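Local coordinates for protein lectin-related NK cell receptor LY49L1 (Mus musculus, PDB 3G8K) that is a natural killer cell receptor of the Ly49 family whose C-type lectin-like domain, the part in this chain, probably recognises MHC class I molecules, at residues Tyr20-Arg25 against Cys119-Arg124. The protein carries 1 engineered substitution. Numbering follows the deposited sequence.
Sequences YFVMDR and CICGKR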
loop_
_atom_site.group_PDB
_atom_site.type_symbol
_atom_site.label_atom_id
_atom_site.label_comp_id
_atom_site.label_asym_id
_atom_site.label_seq_id
_atom_site.Cartn_x
_atom_site.Cartn_y
_atom_site.Cartn_z
ATOM N N TYR A 20 5.754 -3.283 -6.607
ATOM C CA TYR A 20 4.926 -4.446 -7.138
ATOM C C TYR A 20 5.515 -5.715 -6.511
ATOM O O TYR A 20 6.688 -5.726 -6.188
ATOM C CB TYR A 20 5.020 -4.478 -8.685
ATOM C CG TYR A 20 4.735 -3.128 -9.354
ATOM C CD1 TYR A 20 5.762 -2.228 -9.634
ATOM C CD2 TYR A 20 3.440 -2.758 -9.682
ATOM C CE1 TYR A 20 5.471 -0.992 -10.207
ATOM C CE2 TYR A 20 3.169 -1.551 -10.295
ATOM C CZ TYR A 20 4.176 -0.667 -10.502
ATOM O OH TYR A 20 3.863 0.496 -11.127
ATOM N N PHE A 21 4.682 -6.774 -6.348
ATOM C CA PHE A 21 5.002 -7.953 -5.538
ATOM C C PHE A 21 4.759 -9.139 -6.415
ATOM O O PHE A 21 3.680 -9.226 -6.974
ATOM C CB PHE A 21 4.141 -8.050 -4.206
ATOM C CG PHE A 21 4.268 -6.840 -3.359
ATOM C CD1 PHE A 21 3.518 -5.703 -3.670
ATOM C CD2 PHE A 21 5.245 -6.761 -2.303
ATOM C CE1 PHE A 21 3.698 -4.490 -2.956
ATOM C CE2 PHE A 21 5.394 -5.548 -1.540
ATOM C CZ PHE A 21 4.621 -4.417 -1.889
ATOM N N VAL A 22 5.794 -9.981 -6.589
ATOM C CA VAL A 22 5.693 -11.316 -7.282
ATOM C C VAL A 22 4.947 -12.329 -6.348
ATOM O O VAL A 22 5.016 -12.218 -5.099
ATOM C CB VAL A 22 7.097 -11.854 -7.787
ATOM C CG1 VAL A 22 6.960 -13.124 -8.618
ATOM C CG2 VAL A 22 7.860 -10.825 -8.597
ATOM N N MET A 23 4.176 -13.276 -6.910
ATOM C CA MET A 23 3.365 -14.164 -6.055
ATOM C C MET A 23 4.175 -15.298 -5.418
ATOM O O MET A 23 3.952 -15.662 -4.263
ATOM C CB MET A 23 2.187 -14.774 -6.829
ATOM C CG MET A 23 1.224 -13.744 -7.244
ATOM S SD MET A 23 -0.322 -14.442 -7.845
ATOM C CE MET A 23 0.185 -14.945 -9.484
ATOM N N ASP A 24 5.093 -15.851 -6.208
ATOM C CA ASP A 24 6.022 -16.885 -5.801
ATOM C C ASP A 24 7.320 -16.324 -5.208
ATOM O O ASP A 24 7.922 -15.356 -5.685
ATOM C CB ASP A 24 6.395 -17.754 -6.985
ATOM C CG ASP A 24 5.208 -18.544 -7.535
ATOM O OD1 ASP A 24 5.222 -18.860 -8.756
ATOM O OD2 ASP A 24 4.269 -18.858 -6.772
ATOM N N ARG A 25 7.732 -16.985 -4.151
ATOM C CA ARG A 25 9.000 -16.738 -3.533
ATOM C C ARG A 25 10.102 -17.201 -4.454
ATOM O O ARG A 25 9.994 -18.285 -5.033
ATOM C CB ARG A 25 9.017 -17.543 -2.250
ATOM C CG ARG A 25 7.998 -16.948 -1.352
ATOM C CD ARG A 25 8.426 -17.069 0.065
ATOM N NE ARG A 25 7.779 -18.192 0.742
ATOM C CZ ARG A 25 8.254 -19.433 0.809
ATOM N NH1 ARG A 25 9.389 -19.802 0.223
ATOM N NH2 ARG A 25 7.576 -20.316 1.489
ATOM N N CYS A 119 9.763 -11.201 -3.980
ATOM C CA CYS A 119 10.388 -10.083 -4.749
ATOM C C CYS A 119 9.589 -8.794 -4.637
ATOM O O CYS A 119 8.382 -8.751 -4.870
ATOM C CB CYS A 119 10.607 -10.443 -6.253
ATOM S SG CYS A 119 10.859 -12.212 -6.616
ATOM N N ILE A 120 10.260 -7.716 -4.229
ATOM C CA ILE A 120 9.645 -6.431 -4.435
ATOM C C ILE A 120 10.435 -5.739 -5.561
ATOM O O ILE A 120 11.690 -5.542 -5.454
ATOM C CB ILE A 120 9.497 -5.597 -3.165
ATOM C CG1 ILE A 120 8.876 -4.244 -3.472
ATOM C CG2 ILE A 120 10.851 -5.374 -2.456
ATOM C CD1 ILE A 120 8.673 -3.424 -2.177
ATOM N N CYS A 121 9.694 -5.485 -6.655
ATOM C CA CYS A 121 10.159 -4.766 -7.850
ATOM C C CYS A 121 9.788 -3.278 -7.808
ATOM O O CYS A 121 8.682 -2.941 -7.527
ATOM C CB CYS A 121 9.500 -5.348 -9.064
ATOM S SG CYS A 121 9.662 -7.161 -9.182
ATOM N N GLY A 122 10.698 -2.363 -8.057
ATOM C CA GLY A 122 10.246 -0.974 -8.184
ATOM C C GLY A 122 10.289 -0.472 -9.627
ATOM O O GLY A 122 11.046 -0.985 -10.458
ATOM N N LYS A 123 9.477 0.532 -9.907
ATOM C CA LYS A 123 9.435 1.292 -11.156
ATOM C C LYS A 123 8.984 2.731 -10.854
ATOM O O LYS A 123 7.934 2.954 -10.294
ATOM C CB LYS A 123 8.530 0.660 -12.220
ATOM C CG LYS A 123 8.706 1.274 -13.675
ATOM C CD LYS A 123 7.668 0.651 -14.627
ATOM C CE LYS A 123 7.682 1.209 -16.039
ATOM N NZ LYS A 123 6.402 0.766 -16.725
ATOM N N ARG A 124 9.863 3.701 -11.151
ATOM C CA ARG A 124 9.518 5.096 -11.103
ATOM C C ARG A 124 8.459 5.464 -12.115
ATOM O O ARG A 124 8.309 4.846 -13.165
ATOM C CB ARG A 124 10.766 5.967 -11.288
ATOM C CG ARG A 124 11.558 5.972 -10.092
ATOM C CD ARG A 124 12.819 6.779 -10.286
ATOM N NE ARG A 124 12.645 8.130 -10.808
ATOM C CZ ARG A 124 13.072 9.218 -10.155
ATOM N NH1 ARG A 124 13.613 9.072 -8.950
ATOM N NH2 ARG A 124 12.954 10.437 -10.676
HETATM O O HOH W 1 5.402 2.375 -11.669
#
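The carbonyl oxygen of Cys121 accepts Tyr20 N at 3.1 Å, and the same oxygen sits at the edge of the Tyr20 ring, near its plane, with CD1 3.7 Å from Cys121 O. Cys121 N returns a bond to Tyr20 O, also 3.1 Å, so Tyr20 and Cys121 form an antiparallel hydrogen-bonded pair. Tyr20 O is approached as well by Ile120 CA, a longer CH...O contact. Phe21 and Ile120 are the adjoining non-hydrogen-bonded pair; beyond them Val22 N reaches Cys119 O weakly at 3.3 Å.

The side chains divide between the two faces of the sheet. On one, Ile120 holds CG1 anti to its backbone N (chi1 178°) and runs alongside the Phe21 ring, pointing the same way, with CD1 4.0 Å from Phe21 CE2. On the other, the Tyr20 and Lys123 side chains cross obliquely, CE1 of Tyr20 lying 4.0 Å from CB of Lys123, while the rest of the lysine chain extends away. A water donates to Lys123 O at 2.9 Å and lies unusually close to Tyr20 OH, joining the hydroxyl end of the ring to the backbone of strand 118-124. Val22 CG2 packs on Cys119 CB at 3.6 Å and also nears Cys121 SG, an apolar patch beside two half-cystines.

These cysteines form disulfides with Cys31 and Cys35 of helix 28-37, fastening that helix to strand 118-124, as in the C-type lectin-like fold, in which a strand near the N terminus (17-21) pairs with the C-terminal strand (118-124), bringing the two ends of the domain together. Strand 10-14 flanks strand 17-21, its Trp11 and Phe12 meeting Tyr20 and Phe21, while strand 118-124 pairs with strands 41-42 and 62-70, and Ile120 touches Tyr63 and Ile65.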